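Local coordinates for GCN5-related N-acetyltransferase (Kribbella flavida, PDB 4IUS), which probably catalyses transfer of an acyl group, likely acetyl from acetyl-CoA, to an acceptor substrate, at residues Pro104-Val109 / Pro243-Val248; Gly162-Arg167 / Ala176-Ile181; Thr186-Val191 / Thr221-Thr226. The protein carries 1 engineered substitution. One frame throughout, in Å; residues are numbered along the deposited sequence. Where two conformers were deposited one is given.

Contact 1. Residues Pro104-Val109 / Pro243-Val248; sequences PPLLAV and PKATAV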
loop_
_atom_site.group_PDB
_atom_site.type_symbol
_atom_site.label_atom_id
_atom_site.label_comp_id
_atom_site.label_asym_id
_atom_site.label_seq_id
_atom_site.Cartn_x
_atom_site.Cartn_y
_atom_site.Cartn_z
ATOM N N PRO A 104 8.254 -7.094 -3.795
ATOM C CA PRO A 104 6.918 -7.718 -3.767
ATOM C C PRO A 104 6.129 -7.471 -5.039
ATOM O O PRO A 104 6.238 -6.425 -5.670
ATOM C CB PRO A 104 6.247 -7.057 -2.587
ATOM C CG PRO A 104 7.144 -6.009 -2.079
ATOM C CD PRO A 104 8.394 -5.989 -2.842
ATOM N N PRO A 105 5.258 -8.414 -5.391
ATOM C CA PRO A 105 4.456 -8.227 -6.577
ATOM C C PRO A 105 3.313 -7.271 -6.317
ATOM O O PRO A 105 2.718 -7.299 -5.226
ATOM C CB PRO A 105 3.972 -9.650 -6.879
ATOM C CG PRO A 105 3.880 -10.268 -5.512
ATOM C CD PRO A 105 5.017 -9.680 -4.740
ATOM N N LEU A 106 2.951 -6.510 -7.331
ATOM C CA LEU A 106 1.766 -5.689 -7.287
ATOM C C LEU A 106 0.719 -6.356 -8.168
ATOM O O LEU A 106 0.924 -6.541 -9.370
ATOM C CB LEU A 106 2.018 -4.265 -7.776
ATOM C CG LEU A 106 3.045 -3.450 -7.013
ATOM C CD1 LEU A 106 2.865 -1.986 -7.427
ATOM C CD2 LEU A 106 2.898 -3.631 -5.497
ATOM N N LEU A 107 -0.380 -6.738 -7.535
ATOM C CA LEU A 107 -1.510 -7.382 -8.177
ATOM C C LEU A 107 -2.604 -6.346 -8.366
ATOM O O LEU A 107 -2.763 -5.457 -7.538
ATOM C CB LEU A 107 -2.061 -8.519 -7.345
ATOM C CG LEU A 107 -1.079 -9.596 -6.790
ATOM C CD1 LEU A 107 -1.839 -10.721 -6.062
ATOM C CD2 LEU A 107 -0.088 -10.120 -7.774
ATOM N N ALA A 108 -3.315 -6.393 -9.475
ATOM C CA ALA A 108 -4.317 -5.375 -9.764
ATOM C C ALA A 108 -5.583 -5.968 -10.362
ATOM O O ALA A 108 -5.542 -7.042 -10.963
ATOM C CB ALA A 108 -3.774 -4.234 -10.643
ATOM N N VAL A 109 -6.675 -5.228 -10.246
ATOM C CA VAL A 109 -7.949 -5.662 -10.804
ATOM C C VAL A 109 -8.766 -4.403 -11.158
ATOM O O VAL A 109 -8.655 -3.333 -10.533
ATOM C CB VAL A 109 -8.752 -6.568 -9.818
ATOM C CG1 VAL A 109 -9.300 -5.770 -8.604
ATOM C CG2 VAL A 109 -9.888 -7.294 -10.551
ATOM N N PRO A 243 -1.050 -10.334 -11.404
ATOM C CA PRO A 243 0.220 -9.581 -11.279
ATOM C C PRO A 243 0.403 -8.612 -12.420
ATOM O O PRO A 243 0.238 -9.003 -13.578
ATOM C CB PRO A 243 1.294 -10.667 -11.264
ATOM C CG PRO A 243 0.645 -11.816 -11.861
ATOM C CD PRO A 243 -0.825 -11.768 -11.610
ATOM N N LYS A 244 0.747 -7.367 -12.123
ATOM C CA LYS A 244 0.890 -6.334 -13.127
ATOM C C LYS A 244 2.175 -5.509 -12.996
ATOM O O LYS A 244 2.540 -4.824 -13.947
ATOM C CB LYS A 244 -0.317 -5.400 -13.096
ATOM C CG LYS A 244 -1.601 -6.039 -13.616
ATOM C CD LYS A 244 -1.581 -6.269 -15.125
ATOM C CE LYS A 244 -2.777 -6.972 -15.643
ATOM N NZ LYS A 244 -2.526 -7.093 -17.100
ATOM N N ALA A 245 2.847 -5.534 -11.853
ATOM C CA ALA A 245 4.054 -4.727 -11.658
ATOM C C ALA A 245 4.864 -5.312 -10.535
ATOM O O ALA A 245 4.439 -6.226 -9.830
ATOM C CB ALA A 245 3.696 -3.244 -11.406
ATOM N N THR A 246 6.046 -4.756 -10.344
ATOM C CA THR A 246 7.007 -5.242 -9.354
ATOM C C THR A 246 7.369 -4.076 -8.469
ATOM O O THR A 246 7.960 -3.105 -8.939
ATOM C CB THR A 246 8.324 -5.723 -10.052
ATOM O OG1 THR A 246 8.020 -6.620 -11.124
ATOM C CG2 THR A 246 9.264 -6.381 -9.062
ATOM N N ALA A 247 7.023 -4.131 -7.180
ATOM C CA ALA A 247 7.488 -3.138 -6.231
ATOM C C ALA A 247 8.918 -3.467 -5.835
ATOM O O ALA A 247 9.375 -4.607 -5.962
ATOM C CB ALA A 247 6.562 -3.117 -5.017
ATOM N N VAL A 248 9.622 -2.461 -5.362
ATOM C CA VAL A 248 10.979 -2.642 -4.843
ATOM C C VAL A 248 11.062 -1.830 -3.548
ATOM O O VAL A 248 10.741 -0.661 -3.555
ATOM C CB VAL A 248 12.046 -2.104 -5.816
ATOM C CG1 VAL A 248 13.410 -2.575 -5.299
ATOM C CG2 VAL A 248 11.836 -2.651 -7.255
#
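L106 and A247 bury the most surface here, and they meet directly: CD2 of L106 rests 3.7 Å from CB of A247. The leucine gets there because its CG stands beside the backbone N and opposite the carbonyl carbon (chi1 -60°), which sends one branch along the partner strand toward A247. The same A247 CB points into the other segment and also lies 3.4 Å from P104 O, so the methyl meets the leucine branch and the proline carbonyl on adjoining sides. P104 adds its CD, 4.0 Å from A247 CB. Between the backbones, A247 N donates to P104 O at 2.9 Å, and L106 N donates to A245 O from above the carbonyl plane.

The two strands run antiparallel in the mixed sheet of the GNAT fold, and their register slips by one residue at L106, a classic beta bulge in which K244 and A245 both face the leucine. L106 O therefore takes two donors: K244 N at 2.9 Å, almost straight on to the carbonyl, and A245 N at a longer 3.3 Å, in the carbonyl plane on a lone pair. Past the bulge L107 pairs with P243, and its CD2 packs 3.6 Å from P243 CA. P105, L107, P243 and T246 share one face of the sheet, where T246 OG1 is hydrogen-bonded to E84. On the face bearing L106 and A245 lies helix 6-19, with I10 against the leucine and A7 against A245; L106 also touches W224 of the next strand.

Contact 2. Residues Gly162-Arg167 / Ala176-Ile181; sequences GAVLIR and AAWTAI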
loop_
_atom_site.group_PDB
_atom_site.type_symbol
_atom_site.label_atom_id
_atom_site.label_comp_id
_atom_site.label_asym_id
_atom_site.label_seq_id
_atom_site.Cartn_x
_atom_site.Cartn_y
_atom_site.Cartn_z
ATOM N N GLY A 162 -11.615 3.762 3.163
ATOM C CA GLY A 162 -12.557 3.080 3.995
ATOM C C GLY A 162 -12.088 1.692 4.365
ATOM O O GLY A 162 -11.003 1.279 4.013
ATOM N N ALA A 163 -12.943 0.980 5.076
ATOM C CA ALA A 163 -12.640 -0.370 5.483
ATOM C C ALA A 163 -13.921 -1.175 5.568
ATOM O O ALA A 163 -15.004 -0.609 5.598
ATOM C CB ALA A 163 -11.833 -0.418 6.785
ATOM N N VAL A 164 -13.763 -2.491 5.686
ATOM C CA VAL A 164 -14.891 -3.416 5.811
ATOM C C VAL A 164 -14.603 -4.411 6.938
ATOM O O VAL A 164 -13.448 -4.696 7.229
ATOM C CB VAL A 164 -15.188 -4.163 4.476
ATOM C CG1 VAL A 164 -15.358 -3.163 3.335
ATOM C CG2 VAL A 164 -14.156 -5.243 4.179
ATOM N N LEU A 165 -15.671 -4.917 7.519
ATOM C CA LEU A 165 -15.600 -6.040 8.434
ATOM C C LEU A 165 -16.428 -7.177 7.885
ATOM O O LEU A 165 -17.586 -7.003 7.476
ATOM C CB LEU A 165 -16.145 -5.620 9.818
ATOM C CG LEU A 165 -15.263 -4.602 10.566
ATOM C CD1 LEU A 165 -15.977 -4.099 11.817
ATOM C CD2 LEU A 165 -13.886 -5.169 10.925
ATOM N N ILE A 166 -15.832 -8.359 7.928
ATOM C CA ILE A 166 -16.510 -9.621 7.669
ATOM C C ILE A 166 -16.862 -10.194 9.037
ATOM O O ILE A 166 -15.984 -10.270 9.922
ATOM C CB ILE A 166 -15.615 -10.601 6.894
ATOM C CG1 ILE A 166 -15.158 -10.036 5.582
ATOM C CG2 ILE A 166 -16.263 -11.969 6.748
ATOM C CD1 ILE A 166 -16.259 -9.727 4.643
ATOM N N ARG A 167 -18.125 -10.559 9.233
ATOM C CA ARG A 167 -18.609 -11.040 10.512
ATOM C C ARG A 167 -19.061 -12.472 10.405
ATOM O O ARG A 167 -19.615 -12.884 9.390
ATOM C CB ARG A 167 -19.751 -10.174 10.976
ATOM C CG ARG A 167 -19.444 -8.671 10.912
ATOM C CD ARG A 167 -20.254 -7.934 9.856
ATOM N NE ARG A 167 -21.657 -8.140 10.200
ATOM C CZ ARG A 167 -22.283 -7.518 11.190
ATOM N NH1 ARG A 167 -23.518 -7.886 11.560
ATOM N NH2 ARG A 167 -21.688 -6.501 11.806
ATOM N N ALA A 176 -10.495 -5.716 5.689
ATOM C CA ALA A 176 -9.654 -5.162 4.620
ATOM C C ALA A 176 -10.033 -3.690 4.456
ATOM O O ALA A 176 -11.099 -3.286 4.867
ATOM C CB ALA A 176 -9.860 -5.916 3.292
ATOM N N ALA A 177 -9.125 -2.927 3.885
ATOM C CA ALA A 177 -9.316 -1.481 3.750
ATOM C C ALA A 177 -8.886 -1.039 2.368
ATOM O O ALA A 177 -8.118 -1.755 1.676
ATOM C CB ALA A 177 -8.450 -0.785 4.801
ATOM N N TRP A 178 -9.354 0.142 1.971
ATOM C CA TRP A 178 -8.889 0.765 0.743
ATOM C C TRP A 178 -8.425 2.186 1.052
ATOM O O TRP A 178 -8.975 2.874 1.904
ATOM C CB TRP A 178 -9.979 0.759 -0.354
ATOM C CG TRP A 178 -11.185 1.651 -0.145
ATOM C CD1 TRP A 178 -11.371 2.917 -0.635
ATOM C CD2 TRP A 178 -12.429 1.297 0.528
ATOM N NE1 TRP A 178 -12.588 3.388 -0.281
ATOM C CE2 TRP A 178 -13.274 2.445 0.439
ATOM C CE3 TRP A 178 -12.878 0.191 1.244
ATOM C CZ2 TRP A 178 -14.531 2.469 1.004
ATOM C CZ3 TRP A 178 -14.164 0.223 1.797
ATOM C CH2 TRP A 178 -14.960 1.350 1.695
ATOM N N THR A 179 -7.403 2.627 0.338
ATOM C CA THR A 179 -6.888 3.945 0.484
ATOM C C THR A 179 -7.713 4.985 -0.267
ATOM O O THR A 179 -8.460 4.655 -1.176
ATOM C CB THR A 179 -5.416 4.057 0.017
ATOM O OG1 THR A 179 -5.391 3.807 -1.394
ATOM C CG2 THR A 179 -4.531 3.081 0.747
ATOM N N ALA A 180 -7.552 6.247 0.127
ATOM C CA ALA A 180 -8.130 7.346 -0.603
ATOM C C ALA A 180 -7.783 7.218 -2.083
ATOM O O ALA A 180 -6.627 6.981 -2.468
ATOM C CB ALA A 180 -7.618 8.660 -0.051
ATOM N N ILE A 181 -8.760 7.479 -2.945
ATOM C CA ILE A 181 -8.577 7.358 -4.379
ATOM C C ILE A 181 -7.688 8.511 -4.856
ATOM O O ILE A 181 -7.815 9.642 -4.377
ATOM C CB ILE A 181 -9.928 7.319 -5.105
ATOM C CG1 ILE A 181 -10.612 5.950 -5.003
ATOM C CG2 ILE A 181 -9.785 7.733 -6.583
ATOM C CD1 ILE A 181 -10.940 5.362 -3.648
#
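The six-membered ring of W178 lies flat against G162, whose CA sits 3.6 Å from the ring centroid and only 8° off the ring normal, a CH-pi contact over the face. G162 N covers the same indole nearer its middle. Glycine fits because a CB there would come within 2.4 Å of W178 CZ2. V164 meets the ring differently: its CG1 reaches the edge, 3.9 Å from CZ3, the two side chains crossing at about a right angle.

What brings the indole here is the first torsion of W178 (chi1 69°), which sets CG between the backbone N and the carbonyl carbon, and the pairing of the strands. G162 and W178 are an antiparallel hydrogen-bonded pair, with W178 N donating to G162 O at 2.9 Å and G162 N returning a bond to W178 O. In the next hydrogen-bonded pair V164 N binds A176 O at 2.9 Å, while the reverse bond is weak. Between them A163 and A177 touch through their CB atoms on the other face. W178 NE1 is fixed by P158 O; a leucine in its place would probably leave that carbonyl without its donor and G162 without the flat surface covering it.

This is the hairpin of strands 161-168 and 171-179. Helix 202-216 packs on the V164, A176 and W178 face through Y209, A210 and A214, strand 185-193 continues the sheet beside A176, and helix 131-141 reaches A163 on the opposite face.

Contact 3. Residues Thr186-Val191 / Thr221-Thr226; sequences TEVAGV and TLAWLT. With EDO (1,2-ethanediol), chain E.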
loop_
_atom_site.group_PDB
_atom_site.type_symbol
_atom_site.label_atom_id
_atom_site.label_comp_id
_atom_site.label_asym_id
_atom_site.label_seq_id
_atom_site.Cartn_x
_atom_site.Cartn_y
_atom_site.Cartn_z
ATOM N N THR A 186 -6.930 3.032 -6.193
ATOM C CA THR A 186 -6.890 2.741 -4.768
ATOM C C THR A 186 -5.971 1.550 -4.518
ATOM O O THR A 186 -5.837 0.698 -5.369
ATOM C CB THR A 186 -8.306 2.447 -4.204
ATOM O OG1 THR A 186 -8.240 2.388 -2.762
ATOM C CG2 THR A 186 -8.889 1.152 -4.743
ATOM N N GLU A 187 -5.363 1.517 -3.332
ATOM C CA GLU A 187 -4.669 0.378 -2.804
ATOM C C GLU A 187 -5.554 -0.324 -1.795
ATOM O O GLU A 187 -6.054 0.336 -0.879
ATOM C CB GLU A 187 -3.350 0.788 -2.161
ATOM C CG GLU A 187 -2.588 -0.439 -1.657
ATOM C CD GLU A 187 -1.353 -0.172 -0.816
ATOM O OE1 GLU A 187 -1.065 1.008 -0.590
ATOM O OE2 GLU A 187 -0.684 -1.164 -0.414
ATOM N N VAL A 188 -5.713 -1.631 -1.922
ATOM C CA VAL A 188 -6.386 -2.445 -0.923
ATOM C C VAL A 188 -5.292 -3.011 -0.017
ATOM O O VAL A 188 -4.288 -3.562 -0.501
ATOM C CB VAL A 188 -7.252 -3.542 -1.565
ATOM C CG1 VAL A 188 -7.798 -4.480 -0.511
ATOM C CG2 VAL A 188 -8.393 -2.891 -2.342
ATOM N N ALA A 189 -5.438 -2.827 1.293
ATOM C CA ALA A 189 -4.409 -3.177 2.260
ATOM C C ALA A 189 -5.098 -3.420 3.589
ATOM O O ALA A 189 -6.312 -3.474 3.689
ATOM C CB ALA A 189 -3.351 -2.059 2.367
ATOM N N GLY A 190 -4.335 -3.635 4.622
ATOM C CA GLY A 190 -4.919 -3.839 5.937
ATOM C C GLY A 190 -5.746 -5.108 6.027
ATOM O O GLY A 190 -6.687 -5.171 6.809
ATOM N N VAL A 191 -5.402 -6.134 5.269
ATOM C CA VAL A 191 -6.156 -7.357 5.229
ATOM C C VAL A 191 -5.738 -8.200 6.426
ATOM O O VAL A 191 -4.547 -8.387 6.692
ATOM C CB VAL A 191 -5.975 -8.161 3.920
ATOM C CG1 VAL A 191 -6.841 -9.430 3.907
ATOM C CG2 VAL A 191 -6.326 -7.286 2.740
ATOM N N THR A 221 -11.425 3.193 -10.242
ATOM C CA THR A 221 -11.455 2.415 -11.480
ATOM C C THR A 221 -10.321 1.382 -11.590
ATOM O O THR A 221 -10.280 0.587 -12.529
ATOM C CB THR A 221 -11.429 3.362 -12.693
ATOM O OG1 THR A 221 -10.192 4.083 -12.698
ATOM C CG2 THR A 221 -12.622 4.318 -12.624
ATOM N N LEU A 222 -9.412 1.409 -10.639
ATOM C CA LEU A 222 -8.330 0.439 -10.578
ATOM C C LEU A 222 -7.993 0.176 -9.105
ATOM O O LEU A 222 -7.843 1.176 -8.349
ATOM C CB LEU A 222 -7.070 0.940 -11.329
ATOM C CG LEU A 222 -5.860 0.019 -11.334
ATOM C CD1 LEU A 222 -6.119 -1.270 -12.093
ATOM C CD2 LEU A 222 -4.617 0.749 -11.879
ATOM N N ALA A 223 -7.822 -1.089 -8.683
ATOM C CA ALA A 223 -7.397 -1.433 -7.329
ATOM C C ALA A 223 -6.155 -2.271 -7.434
ATOM O O ALA A 223 -6.067 -3.118 -8.309
ATOM C CB ALA A 223 -8.486 -2.201 -6.573
ATOM N N TRP A 224 -5.189 -2.043 -6.539
ATOM C CA TRP A 224 -4.003 -2.850 -6.477
ATOM C C TRP A 224 -3.695 -3.211 -5.055
ATOM O O TRP A 224 -4.139 -2.553 -4.115
ATOM C CB TRP A 224 -2.801 -2.193 -7.151
ATOM C CG TRP A 224 -2.303 -0.974 -6.468
ATOM C CD1 TRP A 224 -2.759 0.329 -6.611
ATOM C CD2 TRP A 224 -1.287 -0.909 -5.445
ATOM N NE1 TRP A 224 -2.070 1.176 -5.775
ATOM C CE2 TRP A 224 -1.159 0.484 -5.067
ATOM C CE3 TRP A 224 -0.468 -1.862 -4.817
ATOM C CZ2 TRP A 224 -0.234 0.905 -4.109
ATOM C CZ3 TRP A 224 0.436 -1.416 -3.835
ATOM C CH2 TRP A 224 0.546 -0.083 -3.494
ATOM N N LEU A 225 -2.959 -4.294 -4.889
ATOM C CA LEU A 225 -2.457 -4.729 -3.587
ATOM C C LEU A 225 -1.160 -5.473 -3.728
ATOM O O LEU A 225 -0.783 -5.889 -4.818
ATOM C CB LEU A 225 -3.459 -5.582 -2.849
ATOM C CG LEU A 225 -3.928 -6.875 -3.478
ATOM C CD1 LEU A 225 -2.910 -8.017 -3.228
ATOM C CD2 LEU A 225 -5.324 -7.266 -2.977
ATOM N N THR A 226 -0.437 -5.545 -2.617
ATOM C CA THR A 226 0.674 -6.437 -2.528
ATOM C C THR A 226 0.362 -7.512 -1.478
ATOM O O THR A 226 -0.204 -7.215 -0.446
ATOM C CB THR A 226 1.978 -5.681 -2.286
ATOM O OG1 THR A 226 3.023 -6.616 -2.476
ATOM C CG2 THR A 226 2.078 -5.112 -0.887
HETATM C C1 EDO E . -3.345 4.518 -3.873
HETATM O O1 EDO E . -2.234 4.024 -4.644
HETATM C C2 EDO E . -3.706 5.911 -4.374
HETATM O O2 EDO E . -3.091 6.933 -3.562
HETATM O O HOH W 1 -1.531 -3.776 -0.393
#
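E187 lays its carbon chain over one face of the W224 indole, with the carboxylate oxygens reaching past the rim. CB starts it, 3.7 Å from W224 CE2. CG, anti to the backbone N (chi1 -177°), follows nearly over the centre of the six-membered ring, 3.6 Å from its centroid, in a CH-pi contact. The chain stays extended, so CD continues toward the rim of the same ring and comes 3.3 Å from CH2. At the tip the carboxylate is nearly parallel to the indole, the two planes 12° apart; OE1 lies just beyond the CZ2-CH2 side and OE2 just beyond the CH2-CZ3 side, both raised above the ring plane. OE1 also lies close to the carboxylate of D148. OE2 has a water at 2.7 Å, which in turn accepts from T226 N at 3.0 Å and lies 2.8 Å from V188 O.

Strands 186-191 and 222-225 run parallel, joined by three backbone hydrogen bonds: T186 N to L222 O, W224 N to T186 O and V188 N to W224 O. They belong to the beta-alpha-beta unit closed by helix 202-216, and the axes of the short segments cross at 37°. In GNAT enzymes the two parallel strands of this unit splay apart and acetyl-CoA enters between them; the water sits where direct pairing gives way, consistent with that opening.

On the other face T186 CG2 and V188 CG2 approach A223 CB, and T211 and A214 of helix 202-216 cover them. At the ring edge, W224 NE1 donates to O1 of an ethanediol at 3.1 Å. That molecule, probably from the crystallisation liquor, is also bonded to A13 O of helix 6-19, whose I10 touches the indole.

In the fold
All three contacts lie in one mixed sheet, with contact 3 in the middle: its centre is about 10 Å from that of contact 1 and about 9 Å from that of contact 2. Contacts 1 and 2 do not touch, their nearest atoms being about 11 Å apart. L107 N reaches L225 O at 2.9 Å, a probable hydrogen bond tying contact 1 to contact 3. On the other flank A177 N lies 2.9 Å from A189 O, another probable backbone bond, and T186 OG1 adds a link to T179 O. Strands 185-193 and 222-225, paired in contact 3, are those between which GNAT enzymes usually bind acetyl-CoA; the ethanediol lies instead at the edge of W224, away from the water that bridges V188 and T226.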